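Local structure of acyl-CoA thioesterase (Alicyclobacillus acidocaldarius subsp. acidocaldarius, 3RQB) at residues T16-D21 with A45-K50; A76-E81 with L96-D101; P136-P141 with V152-G157; T168-R173 with C189-P194. The protein is of unknown function but has a double hot dog fold and probably hydrolyses acyl-CoA thioesters. All coordinates share one frame; numbering follows the deposited sequence.

Contact 1 of 4, residues T16-D21 with A45-K50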
loop_
_atom_site.group_PDB
_atom_site.type_symbol
_atom_site.label_atom_id
_atom_site.label_comp_id
_atom_site.label_asym_id
_atom_site.label_seq_id
_atom_site.Cartn_x
_atom_site.Cartn_y
_atom_site.Cartn_z
ATOM N N THR B 16 19.733 -12.224 0.065
ATOM C CA THR B 16 19.529 -11.054 -0.781
ATOM C C THR B 16 20.766 -10.726 -1.602
ATOM O O THR B 16 20.813 -9.695 -2.278
ATOM C CB THR B 16 19.129 -9.821 0.032
ATOM O OG1 THR B 16 20.245 -9.392 0.824
ATOM C CG2 THR B 16 17.921 -10.135 0.928
ATOM N N ALA B 17 21.785 -11.573 -1.512
ATOM C CA ALA B 17 22.961 -11.402 -2.354
ATOM C C ALA B 17 22.528 -11.458 -3.817
ATOM O O ALA B 17 21.825 -12.388 -4.230
ATOM C CB ALA B 17 24.005 -12.477 -2.053
ATOM N N LEU B 18 22.936 -10.451 -4.586
ATOM C CA LEU B 18 22.631 -10.384 -6.010
ATOM C C LEU B 18 23.904 -10.173 -6.814
ATOM O O LEU B 18 24.970 -9.868 -6.266
ATOM C CB LEU B 18 21.660 -9.243 -6.321
ATOM C CG LEU B 18 20.299 -9.256 -5.621
ATOM C CD1 LEU B 18 19.410 -8.103 -6.084
ATOM C CD2 LEU B 18 19.609 -10.598 -5.841
ATOM N N SER B 19 23.796 -10.371 -8.119
ATOM C CA SER B 19 24.868 -9.987 -9.013
ATOM C C SER B 19 24.252 -9.271 -10.199
ATOM O O SER B 19 23.113 -9.538 -10.581
ATOM C CB SER B 19 25.658 -11.206 -9.480
ATOM O OG SER B 19 25.021 -11.820 -10.586
ATOM N N PHE B 20 25.006 -8.352 -10.779
ATOM C CA PHE B 20 24.526 -7.610 -11.929
ATOM C C PHE B 20 25.358 -7.949 -13.149
ATOM O O PHE B 20 26.587 -7.852 -13.111
ATOM C CB PHE B 20 24.597 -6.115 -11.653
ATOM C CG PHE B 20 23.893 -5.283 -12.673
ATOM C CD1 PHE B 20 22.551 -5.479 -12.935
ATOM C CD2 PHE B 20 24.562 -4.298 -13.363
ATOM C CE1 PHE B 20 21.887 -4.707 -13.873
ATOM C CE2 PHE B 20 23.903 -3.521 -14.300
ATOM C CZ PHE B 20 22.562 -3.730 -14.555
ATOM N N ASP B 21 24.695 -8.369 -14.223
ATOM C CA ASP B 21 25.407 -8.652 -15.467
ATOM C C ASP B 21 25.382 -7.443 -16.392
ATOM O O ASP B 21 25.973 -7.458 -17.470
ATOM C CB ASP B 21 24.848 -9.891 -16.178
ATOM C CG ASP B 21 23.404 -9.721 -16.618
ATOM O OD1 ASP B 21 22.924 -8.574 -16.674
ATOM O OD2 ASP B 21 22.754 -10.745 -16.914
ATOM N N ALA B 45 10.685 -9.537 -0.726
ATOM C CA ALA B 45 10.482 -8.102 -0.879
ATOM C C ALA B 45 11.778 -7.337 -0.641
ATOM O O ALA B 45 12.080 -6.393 -1.370
ATOM C CB ALA B 45 9.371 -7.607 0.059
ATOM N N ALA B 46 12.532 -7.744 0.384
ATOM C CA ALA B 46 13.855 -7.183 0.651
ATOM C C ALA B 46 14.709 -7.368 -0.597
ATOM O O ALA B 46 15.293 -6.421 -1.121
ATOM C CB ALA B 46 14.493 -7.871 1.838
ATOM N N THR B 47 14.746 -8.598 -1.090
ATOM C CA THR B 47 15.370 -8.875 -2.377
ATOM C C THR B 47 14.910 -7.939 -3.510
ATOM O O THR B 47 15.737 -7.404 -4.231
ATOM C CB THR B 47 15.134 -10.326 -2.792
ATOM O OG1 THR B 47 15.843 -11.186 -1.894
ATOM C CG2 THR B 47 15.633 -10.547 -4.199
HETATM N N MSE B 48 13.604 -7.743 -3.672
HETATM C CA MSE B 48 13.095 -6.835 -4.700
HETATM C C MSE B 48 13.672 -5.432 -4.556
HETATM O O MSE B 48 13.862 -4.733 -5.552
HETATM C CB MSE B 48 11.562 -6.758 -4.672
HETATM C CG MSE B 48 10.866 -7.999 -5.212
HETATM SE SE MSE B 48 11.465 -8.471 -7.011
HETATM C CE MSE B 48 9.856 -7.978 -7.998
ATOM N N LEU B 49 13.941 -5.021 -3.317
ATOM C CA LEU B 49 14.423 -3.665 -3.021
ATOM C C LEU B 49 15.923 -3.445 -3.290
ATOM O O LEU B 49 16.333 -2.394 -3.822
ATOM C CB LEU B 49 14.093 -3.306 -1.571
ATOM C CG LEU B 49 14.499 -1.914 -1.082
ATOM C CD1 LEU B 49 13.756 -0.824 -1.846
ATOM C CD2 LEU B 49 14.241 -1.793 0.413
ATOM N N LYS B 50 16.735 -4.433 -2.917
ATOM C CA LYS B 50 18.169 -4.363 -3.148
ATOM C C LYS B 50 18.428 -4.106 -4.613
ATOM O O LYS B 50 19.292 -3.310 -4.956
ATOM C CB LYS B 50 18.862 -5.656 -2.731
ATOM C CG LYS B 50 18.760 -5.948 -1.251
ATOM C CD LYS B 50 19.169 -4.739 -0.422
ATOM C CE LYS B 50 20.667 -4.479 -0.490
ATOM N NZ LYS B 50 21.046 -3.290 0.335
#
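Thr47 OG1 is hydrogen-bonded to the carbonyl oxygen of Ile43, one turn back in helix 41-53, and Thr16 lies over it from outside. The methyl of Thr16 comes closest, with CG2 3.7 Å from Thr47 OG1. The two threonine side chains run past each other in opposite directions. Thr16 CG2 also reaches the methyl of Ala46, 4.2 Å from its CB. The hydroxyl of Thr16 takes no part here: OG1 is bonded to Phe12 O, in the helix 11-15 just before it. It sits between the backbone N and the carbonyl carbon (chi1 69°), which leaves the methyl to face the helix.

Leu18 makes the second point of contact. Its CD1 meets Lys50 CB at 4.2 Å, and its other methyl, CD2, faces Thr47 CG2 at 4.3 Å. Only the aliphatic part of Lys50 is used. Its CG stands 4.1 Å from Thr16 CB, and bends at chi2 and chi3 carry the amine away from the contact. NZ makes a long, weak ion pair with Asp181.

Helix 41-53 is the central helix of the N-terminal hot dog domain. Another side of it packs on strands 61-69 and 103-113, with Leu49 on Leu65 and Phe112. Residues 16-18 cover one flank of this helix, just before the chain enters the short strand 19-20.

No hydrogen bond or salt bridge crosses between the segments. Both hydroxyls are paired locally, so methyl and methylene groups make most of the joint and it rests on burial of apolar surface.

Contact 2 of 4, residues A76-E81 with L96-D101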
loop_
_atom_site.group_PDB
_atom_site.type_symbol
_atom_site.label_atom_id
_atom_site.label_comp_id
_atom_site.label_asym_id
_atom_site.label_seq_id
_atom_site.Cartn_x
_atom_site.Cartn_y
_atom_site.Cartn_z
ATOM N N ALA B 76 14.946 -21.654 -6.517
ATOM C CA ALA B 76 15.646 -21.745 -7.768
ATOM C C ALA B 76 16.407 -20.463 -7.929
ATOM O O ALA B 76 16.085 -19.468 -7.283
ATOM C CB ALA B 76 14.670 -21.946 -8.927
ATOM N N PRO B 77 17.424 -20.474 -8.779
ATOM C CA PRO B 77 17.820 -19.162 -9.280
ATOM C C PRO B 77 16.609 -18.467 -9.904
ATOM O O PRO B 77 15.659 -19.114 -10.377
ATOM C CB PRO B 77 18.836 -19.497 -10.369
ATOM C CG PRO B 77 19.337 -20.860 -10.029
ATOM C CD PRO B 77 18.186 -21.573 -9.389
ATOM N N PHE B 78 16.657 -17.140 -9.864
ATOM C CA PHE B 78 15.664 -16.264 -10.461
ATOM C C PHE B 78 16.405 -15.103 -11.074
ATOM O O PHE B 78 17.618 -14.955 -10.891
ATOM C CB PHE B 78 14.714 -15.713 -9.418
ATOM C CG PHE B 78 15.404 -14.955 -8.346
ATOM C CD1 PHE B 78 15.693 -13.622 -8.507
ATOM C CD2 PHE B 78 15.792 -15.588 -7.178
ATOM C CE1 PHE B 78 16.338 -12.929 -7.511
ATOM C CE2 PHE B 78 16.447 -14.898 -6.179
ATOM C CZ PHE B 78 16.713 -13.572 -6.342
ATOM N N VAL B 79 15.669 -14.297 -11.827
ATOM C CA VAL B 79 16.223 -13.123 -12.468
ATOM C C VAL B 79 15.337 -11.914 -12.190
ATOM O O VAL B 79 14.112 -12.019 -12.217
ATOM C CB VAL B 79 16.339 -13.363 -13.974
ATOM C CG1 VAL B 79 15.638 -12.265 -14.758
ATOM C CG2 VAL B 79 17.789 -13.470 -14.363
ATOM N N ILE B 80 15.949 -10.765 -11.915
ATOM C CA ILE B 80 15.176 -9.555 -11.685
ATOM C C ILE B 80 15.557 -8.473 -12.657
ATOM O O ILE B 80 16.726 -8.168 -12.828
ATOM C CB ILE B 80 15.394 -8.991 -10.286
ATOM C CG1 ILE B 80 15.154 -10.079 -9.238
ATOM C CG2 ILE B 80 14.465 -7.792 -10.052
ATOM C CD1 ILE B 80 15.400 -9.634 -7.804
ATOM N N GLU B 81 14.562 -7.860 -13.273
ATOM C CA GLU B 81 14.821 -6.757 -14.175
ATOM C C GLU B 81 14.307 -5.470 -13.552
ATOM O O GLU B 81 13.099 -5.246 -13.487
ATOM C CB GLU B 81 14.084 -7.025 -15.472
ATOM C CG GLU B 81 14.341 -6.040 -16.564
ATOM C CD GLU B 81 13.665 -6.463 -17.842
ATOM O OE1 GLU B 81 14.177 -7.398 -18.502
ATOM O OE2 GLU B 81 12.609 -5.875 -18.167
ATOM N N LEU B 96 10.015 -3.193 -11.128
ATOM C CA LEU B 96 10.794 -4.422 -11.065
ATOM C C LEU B 96 9.991 -5.683 -11.304
ATOM O O LEU B 96 8.787 -5.762 -11.023
ATOM C CB LEU B 96 11.537 -4.541 -9.738
ATOM C CG LEU B 96 12.210 -3.272 -9.232
ATOM C CD1 LEU B 96 11.231 -2.475 -8.385
ATOM C CD2 LEU B 96 13.437 -3.623 -8.431
ATOM N N THR B 97 10.698 -6.671 -11.838
ATOM C CA THR B 97 10.115 -7.936 -12.232
ATOM C C THR B 97 11.084 -9.072 -11.939
ATOM O O THR B 97 12.260 -9.001 -12.302
ATOM C CB THR B 97 9.798 -7.908 -13.732
ATOM O OG1 THR B 97 9.078 -6.702 -14.043
ATOM C CG2 THR B 97 8.974 -9.121 -14.127
HETATM N N MSE B 98 10.585 -10.125 -11.299
HETATM C CA MSE B 98 11.398 -11.300 -10.995
HETATM C C MSE B 98 10.899 -12.515 -11.769
HETATM O O MSE B 98 9.737 -12.893 -11.652
HETATM C CB MSE B 98 11.391 -11.599 -9.494
HETATM C CG MSE B 98 12.090 -12.910 -9.133
HETATM SE SE MSE B 98 11.812 -13.455 -7.282
HETATM C CE MSE B 98 12.523 -11.851 -6.364
HETATM N N MSE B 99 11.786 -13.127 -12.549
HETATM C CA MSE B 99 11.431 -14.294 -13.352
HETATM C C MSE B 99 12.242 -15.528 -13.002
HETATM O O MSE B 99 13.428 -15.436 -12.710
HETATM C CB MSE B 99 11.609 -13.982 -14.838
HETATM C CG MSE B 99 10.519 -13.096 -15.400
HETATM SE SE MSE B 99 11.126 -12.015 -16.896
HETATM C CE MSE B 99 12.491 -10.938 -15.974
ATOM N N GLN B 100 11.579 -16.680 -13.031
ATOM C CA GLN B 100 12.237 -17.985 -12.972
ATOM C C GLN B 100 11.702 -18.835 -14.108
ATOM O O GLN B 100 10.485 -18.913 -14.301
ATOM C CB GLN B 100 11.911 -18.694 -11.669
ATOM C CG GLN B 100 12.834 -18.378 -10.547
ATOM C CD GLN B 100 12.301 -18.901 -9.244
ATOM O OE1 GLN B 100 11.086 -19.022 -9.068
ATOM N NE2 GLN B 100 13.203 -19.231 -8.321
ATOM N N ASP B 101 12.592 -19.482 -14.853
ATOM C CA ASP B 101 12.157 -20.338 -15.953
ATOM C C ASP B 101 11.271 -19.564 -16.933
ATOM O O ASP B 101 10.256 -20.084 -17.401
ATOM C CB ASP B 101 11.375 -21.550 -15.426
ATOM C CG ASP B 101 12.109 -22.289 -14.322
ATOM O OD1 ASP B 101 13.081 -23.010 -14.640
ATOM O OD2 ASP B 101 11.701 -22.162 -13.140
#
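Val79 and Met99 form an antiparallel hydrogen-bonded pair in the hairpin of strands 77-87 and 91-100, part of the N-terminal hot dog domain. Val79 N donates a hydrogen bond to Met99 O at 2.7 Å, and Met99 N donates one to Val79 O. Farther along, Glu81 N is bonded to Thr97 O at 2.7 Å. The return bond from Thr97 N to Glu81 O is longer and more bent, with the donor above the carbonyl plane.

The densely packed face carries Phe78, Ile80 and Met98, all buried against helix 41-53. Met98, a selenomethionine, makes a Met-aromatic contact: its SE lies over one face of the Phe78 ring, 4.3 Å from the centroid and 24° off the normal. A bend at chi3 (-57°) turns CE back to Ile80 CD1, 3.9 Å away. Thr47 of the helix touches both Phe78 and Ile80.

The other face is looser. Val79, Glu81, Thr97 and Met99 are partly exposed there. Val79 CG1 meets CE of selenomethionine Met99 at 3.6 Å, while Glu81 has an extended chain and comes no nearer than its CB, 4.2 Å from Thr97 O.

At the hairpin's open end the amide of Gln100 joins the strand to the incoming chain. NE2 is bonded to Lys74 O, just upstream, and weakly to Ala76 O. Without this amide, as with an alanine here, the carbonyls of Lys74 and Pro77 would probably lose a donor, and the chain before strand 77-87 could shift. Gln100 NE2 reaches Pro77 O at 3.2 Å, from above the carbonyl plane but close to the plane of its own amide.

Contact 3 of 4, residues P136-P141 with V152-G157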
loop_
_atom_site.group_PDB
_atom_site.type_symbol
_atom_site.label_atom_id
_atom_site.label_comp_id
_atom_site.label_asym_id
_atom_site.label_seq_id
_atom_site.Cartn_x
_atom_site.Cartn_y
_atom_site.Cartn_z
ATOM N N PRO B 136 9.679 -12.532 27.241
ATOM C CA PRO B 136 10.412 -13.737 26.838
ATOM C C PRO B 136 10.363 -13.945 25.331
ATOM O O PRO B 136 9.355 -13.637 24.692
ATOM C CB PRO B 136 9.624 -14.851 27.515
ATOM C CG PRO B 136 8.222 -14.343 27.499
ATOM C CD PRO B 136 8.316 -12.845 27.699
ATOM N N ARG B 137 11.434 -14.485 24.768
ATOM C CA ARG B 137 11.421 -14.815 23.355
ATOM C C ARG B 137 10.349 -15.868 23.098
ATOM O O ARG B 137 10.130 -16.784 23.901
ATOM C CB ARG B 137 12.784 -15.320 22.891
ATOM C CG ARG B 137 12.806 -15.754 21.436
ATOM C CD ARG B 137 14.148 -16.337 21.024
ATOM N NE ARG B 137 14.394 -16.164 19.591
ATOM C CZ ARG B 137 15.401 -16.728 18.926
ATOM N NH1 ARG B 137 16.259 -17.517 19.560
ATOM N NH2 ARG B 137 15.548 -16.511 17.622
ATOM N N PHE B 138 9.676 -15.722 21.970
ATOM C CA PHE B 138 8.593 -16.615 21.609
ATOM C C PHE B 138 9.081 -17.666 20.623
ATOM O O PHE B 138 9.603 -17.336 19.565
ATOM C CB PHE B 138 7.454 -15.800 20.998
ATOM C CG PHE B 138 6.596 -16.575 20.048
ATOM C CD1 PHE B 138 5.455 -17.227 20.497
ATOM C CD2 PHE B 138 6.925 -16.647 18.701
ATOM C CE1 PHE B 138 4.658 -17.939 19.620
ATOM C CE2 PHE B 138 6.139 -17.360 17.819
ATOM C CZ PHE B 138 5.003 -18.008 18.279
ATOM N N VAL B 139 8.922 -18.935 20.971
ATOM C CA VAL B 139 9.310 -20.010 20.062
ATOM C C VAL B 139 8.129 -20.891 19.693
ATOM O O VAL B 139 7.573 -21.594 20.538
ATOM C CB VAL B 139 10.423 -20.884 20.649
ATOM C CG1 VAL B 139 11.760 -20.151 20.578
ATOM C CG2 VAL B 139 10.079 -21.297 22.082
ATOM N N ALA B 140 7.756 -20.844 18.419
ATOM C CA ALA B 140 6.660 -21.650 17.910
ATOM C C ALA B 140 6.996 -23.136 18.008
ATOM O O ALA B 140 8.135 -23.542 17.768
ATOM C CB ALA B 140 6.343 -21.264 16.474
ATOM N N PRO B 141 5.996 -23.952 18.373
ATOM C CA PRO B 141 6.148 -25.404 18.501
ATOM C C PRO B 141 6.589 -26.016 17.185
ATOM O O PRO B 141 7.513 -26.834 17.182
ATOM C CB PRO B 141 4.734 -25.870 18.846
ATOM C CG PRO B 141 3.835 -24.762 18.367
ATOM C CD PRO B 141 4.612 -23.519 18.624
ATOM N N VAL B 152 12.023 -12.905 18.104
ATOM C CA VAL B 152 10.761 -12.265 18.429
ATOM C C VAL B 152 10.382 -12.505 19.884
ATOM O O VAL B 152 10.310 -13.648 20.351
ATOM C CB VAL B 152 9.623 -12.795 17.541
ATOM C CG1 VAL B 152 8.324 -12.067 17.853
ATOM C CG2 VAL B 152 9.994 -12.664 16.073
ATOM N N ARG B 153 10.153 -11.419 20.607
ATOM C CA ARG B 153 9.524 -11.524 21.907
ATOM C C ARG B 153 8.061 -11.111 21.716
ATOM O O ARG B 153 7.761 -9.956 21.417
ATOM C CB ARG B 153 10.244 -10.646 22.930
ATOM C CG ARG B 153 11.680 -10.341 22.549
ATOM C CD ARG B 153 12.423 -9.644 23.670
ATOM N NE ARG B 153 13.102 -10.614 24.520
ATOM C CZ ARG B 153 14.415 -10.637 24.718
ATOM N NH1 ARG B 153 15.191 -9.732 24.139
ATOM N NH2 ARG B 153 14.954 -11.559 25.507
ATOM N N LEU B 154 7.152 -12.070 21.848
ATOM C CA LEU B 154 5.744 -11.770 21.642
ATOM C C LEU B 154 5.110 -11.213 22.904
ATOM O O LEU B 154 5.292 -11.747 24.007
ATOM C CB LEU B 154 4.962 -12.990 21.167
ATOM C CG LEU B 154 3.491 -12.647 20.908
ATOM C CD1 LEU B 154 3.321 -11.805 19.648
ATOM C CD2 LEU B 154 2.671 -13.907 20.812
ATOM N N ILE B 155 4.361 -10.135 22.711
ATOM C CA ILE B 155 3.772 -9.366 23.793
ATOM C C ILE B 155 2.305 -9.703 23.943
ATOM O O ILE B 155 1.882 -10.198 24.985
ATOM C CB ILE B 155 3.945 -7.873 23.550
ATOM C CG1 ILE B 155 5.432 -7.573 23.295
ATOM C CG2 ILE B 155 3.381 -7.078 24.713
ATOM C CD1 ILE B 155 5.756 -6.111 23.085
ATOM N N ARG B 156 1.521 -9.411 22.914
ATOM C CA ARG B 156 0.138 -9.879 22.874
ATOM C C ARG B 156 -0.197 -10.344 21.462
ATOM O O ARG B 156 0.656 -10.297 20.572
ATOM C CB ARG B 156 -0.831 -8.779 23.322
ATOM C CG ARG B 156 -1.180 -7.792 22.236
ATOM C CD ARG B 156 -2.323 -6.890 22.645
ATOM N NE ARG B 156 -3.598 -7.598 22.699
ATOM C CZ ARG B 156 -4.784 -7.000 22.623
ATOM N NH1 ARG B 156 -4.861 -5.680 22.472
ATOM N NH2 ARG B 156 -5.897 -7.718 22.690
ATOM N N GLY B 157 -1.437 -10.784 21.260
ATOM C CA GLY B 157 -1.905 -11.141 19.932
ATOM C C GLY B 157 -1.319 -12.362 19.232
ATOM O O GLY B 157 -0.720 -12.227 18.162
#
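Phe138 N donates to Val152 O at 2.7 Å in an almost straight bond, 177° at the hydrogen. It is the one hydrogen bond between the two segments. The donor sits nearly along the C=O axis of Val152. Two CA-H...O contacts flank it: Arg137 CA lies 3.4 Å from the same Val152 O, and Arg153 CA lies 3.5 Å from Pro136 O. The closest CA atoms are those of Arg137 and Arg153, 4.1 Å apart. Residues 136-141 have no regular secondary structure.

Strand 150-156 is an outermost strand of the C-terminal hot dog domain within this chain. Its other side pairs with strand 168-174, through Arg153 with Trp171 and Ile155 with Tyr169. The loop of 136-141 thus borders the strand on the side away from that neighbour.

Phe138 and Leu154 lie side by side and point the same way. Both carry CG anti to the backbone N (chi1 153° and -178°). Their CB atoms meet at 3.8 Å. The Phe138 side chain also touches Met147.

The two arginines contribute mainly their aliphatic parts. Arg137 CG lies 3.4 Å from Val152 O, and its extended chain delivers NH2 to Tyr150 O. Arg153 CB lies 3.6 Å from Pro136 O, while NH1 forms a salt bridge with Glu229.

Contact 4 of 4, residues T168-R173 with C189-P194; sequences TYQWMR and CDTFVP
Gln170 and Phe192 make the closest side-chain meeting. The amide of Gln170 approaches the CD1-CE1 side of the ring obliquely, with the two planes 41° apart. Its NE2 is 3.3 Å from Phe192 CD1, and its CD is 3.4 Å from the same atom. The same NE2 lies 3.4 Å from Thr191 OG1. Selenomethionine Met172 comes from two residues farther along the strand. Its SE is 4.8 Å from the centroid of the Phe192 ring in an oblique Met-aromatic contact, and its CE reaches Phe192 CZ at 4.3 Å. SE also lies beside Thr191 OG1. Thr168 CG2 adds a more distant methyl contact to the ring, 4.4 Å from CD1.

Every second residue of strand 168-174, namely Thr168, Gln170 and Met172, points its side chain toward the loop. Gln170 and Met172 both place CG between the backbone N and the carbonyl carbon (chi1 70° and 67°), and then extend to the loop residues.

Farther out, Thr191 OG1 is bonded to Leu188 O at the end of helix 182-188. Thr168 OG1 is bonded to Gly157 O and to Arg195. Phe192 also packs on Ala234 and Gln246 of neighbouring strands. The loop thus joins helices 182-188 and 195-200 on the sheet of the C-terminal hot dog domain.

With an alanine at Gln170, the Phe192 ring would probably lose its closest cover and be left freer to turn. An amide, a selenium and methyl groups meet this buried ring from the strand, so the joint probably rests mainly on dispersion.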
loop_
_atom_site.group_PDB
_atom_site.type_symbol
_atom_site.label_atom_id
_atom_site.label_comp_id
_atom_site.label_asym_id
_atom_site.label_seq_id
_atom_site.Cartn_x
_atom_site.Cartn_y
_atom_site.Cartn_z
ATOM N N THR B 168 -1.699 -7.412 17.188
ATOM C CA THR B 168 -0.470 -8.000 17.719
ATOM C C THR B 168 0.568 -6.942 18.085
ATOM O O THR B 168 0.753 -5.961 17.356
ATOM C CB THR B 168 0.184 -8.960 16.695
ATOM O OG1 THR B 168 -0.603 -10.150 16.584
ATOM C CG2 THR B 168 1.600 -9.342 17.123
ATOM N N TYR B 169 1.228 -7.140 19.227
ATOM C CA TYR B 169 2.442 -6.392 19.572
ATOM C C TYR B 169 3.604 -7.371 19.697
ATOM O O TYR B 169 3.452 -8.437 20.292
ATOM C CB TYR B 169 2.310 -5.661 20.909
ATOM C CG TYR B 169 1.172 -4.666 21.030
ATOM C CD1 TYR B 169 0.518 -4.164 19.910
ATOM C CD2 TYR B 169 0.759 -4.222 22.285
ATOM C CE1 TYR B 169 -0.530 -3.246 20.046
ATOM C CE2 TYR B 169 -0.276 -3.313 22.433
ATOM C CZ TYR B 169 -0.923 -2.825 21.317
ATOM O OH TYR B 169 -1.957 -1.917 21.481
ATOM N N GLN B 170 4.760 -7.022 19.143
ATOM C CA GLN B 170 5.944 -7.842 19.356
ATOM C C GLN B 170 7.257 -7.070 19.310
ATOM O O GLN B 170 7.411 -6.094 18.569
ATOM C CB GLN B 170 5.986 -8.988 18.346
ATOM C CG GLN B 170 6.261 -8.554 16.917
ATOM C CD GLN B 170 5.821 -9.605 15.903
ATOM O OE1 GLN B 170 4.884 -10.373 16.155
ATOM N NE2 GLN B 170 6.496 -9.641 14.748
ATOM N N TRP B 171 8.205 -7.522 20.118
ATOM C CA TRP B 171 9.576 -7.090 19.965
ATOM C C TRP B 171 10.188 -8.025 18.950
ATOM O O TRP B 171 9.973 -9.240 18.997
ATOM C CB TRP B 171 10.335 -7.192 21.283
ATOM C CG TRP B 171 9.877 -6.212 22.313
ATOM C CD1 TRP B 171 9.212 -6.489 23.477
ATOM C CD2 TRP B 171 10.046 -4.790 22.275
ATOM N NE1 TRP B 171 8.959 -5.329 24.163
ATOM C CE2 TRP B 171 9.461 -4.270 23.451
ATOM C CE3 TRP B 171 10.635 -3.904 21.359
ATOM C CZ2 TRP B 171 9.446 -2.899 23.738
ATOM C CZ3 TRP B 171 10.622 -2.542 21.644
ATOM C CH2 TRP B 171 10.029 -2.056 22.824
HETATM N N MSE B 172 10.938 -7.457 18.021
HETATM C CA MSE B 172 11.555 -8.250 16.975
HETATM C C MSE B 172 12.851 -7.609 16.495
HETATM O O MSE B 172 12.993 -6.378 16.465
HETATM C CB MSE B 172 10.591 -8.386 15.798
HETATM C CG MSE B 172 10.342 -7.060 15.111
HETATM SE SE MSE B 172 8.645 -6.933 14.194
HETATM C CE MSE B 172 8.697 -5.034 13.774
ATOM N N ARG B 173 13.788 -8.467 16.112
ATOM C CA ARG B 173 15.029 -8.052 15.490
ATOM C C ARG B 173 15.506 -9.199 14.623
ATOM O O ARG B 173 14.993 -10.313 14.718
ATOM C CB ARG B 173 16.084 -7.697 16.534
ATOM C CG ARG B 173 16.570 -8.874 17.353
ATOM C CD ARG B 173 17.845 -8.511 18.101
ATOM N NE ARG B 173 18.194 -9.484 19.136
ATOM C CZ ARG B 173 18.671 -10.702 18.889
ATOM N NH1 ARG B 173 18.834 -11.103 17.634
ATOM N NH2 ARG B 173 18.978 -11.523 19.890
ATOM N N CYS B 189 8.546 -6.481 8.332
ATOM C CA CYS B 189 7.117 -6.173 8.268
ATOM C C CYS B 189 6.268 -7.359 7.844
ATOM O O CYS B 189 5.041 -7.314 7.951
ATOM C CB CYS B 189 6.853 -5.011 7.323
ATOM S SG CYS B 189 7.821 -3.529 7.686
ATOM N N ASP B 190 6.909 -8.390 7.308
ATOM C CA ASP B 190 6.226 -9.656 7.087
ATOM C C ASP B 190 6.459 -10.651 8.222
ATOM O O ASP B 190 6.074 -11.814 8.116
ATOM C CB ASP B 190 6.530 -10.280 5.724
ATOM C CG ASP B 190 5.535 -11.376 5.368
ATOM O OD1 ASP B 190 4.364 -11.234 5.779
ATOM O OD2 ASP B 190 5.906 -12.378 4.708
ATOM N N THR B 191 7.115 -10.215 9.293
ATOM C CA THR B 191 7.412 -11.140 10.389
ATOM C C THR B 191 6.212 -11.366 11.323
ATOM O O THR B 191 6.289 -12.143 12.276
ATOM C CB THR B 191 8.633 -10.683 11.216
ATOM O OG1 THR B 191 8.333 -9.457 11.889
ATOM C CG2 THR B 191 9.827 -10.473 10.321
ATOM N N PHE B 192 5.100 -10.696 11.037
ATOM C CA PHE B 192 3.887 -10.871 11.832
ATOM C C PHE B 192 3.117 -12.139 11.504
ATOM O O PHE B 192 2.866 -12.456 10.337
ATOM C CB PHE B 192 2.953 -9.676 11.665
ATOM C CG PHE B 192 3.522 -8.394 12.186
ATOM C CD1 PHE B 192 3.808 -8.249 13.531
ATOM C CD2 PHE B 192 3.767 -7.333 11.334
ATOM C CE1 PHE B 192 4.337 -7.065 14.020
ATOM C CE2 PHE B 192 4.298 -6.156 11.814
ATOM C CZ PHE B 192 4.581 -6.019 13.161
ATOM N N VAL B 193 2.729 -12.848 12.554
ATOM C CA VAL B 193 1.810 -13.954 12.421
ATOM C C VAL B 193 0.589 -13.462 11.658
ATOM O O VAL B 193 0.150 -12.334 11.862
ATOM C CB VAL B 193 1.394 -14.445 13.799
ATOM C CG1 VAL B 193 0.021 -15.094 13.754
ATOM C CG2 VAL B 193 2.445 -15.402 14.333
ATOM N N PRO B 194 0.044 -14.304 10.761
ATOM C CA PRO B 194 -1.070 -13.917 9.889
ATOM C C PRO B 194 -2.277 -13.528 10.714
ATOM O O PRO B 194 -2.692 -14.317 11.572
ATOM C CB PRO B 194 -1.385 -15.216 9.132
ATOM C CG PRO B 194 -0.148 -16.010 9.213
ATOM C CD PRO B 194 0.412 -15.714 10.568
#

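From the N terminus, the four contacts follow one another in series; none nests in or crosses another. Contact 1 closes the loop from the lead-in at 16-21 to helix 41-53. Contact 2 closes the hairpin of strands 77-87 and 91-100. These two touch where the helix lies on the strands, also through Met48 SE and Met98 CE, within the N-terminal domain. The chain then passes to the C-terminal domain. Contact 3 closes the loop onto strand 150-156, and contact 4 brings the loop at 189-194 back to strand 168-174. The two strands are sheet neighbours, so contacts 3 and 4 also touch. Contacts 2 and 3 are farthest apart, about 34 Å between centres.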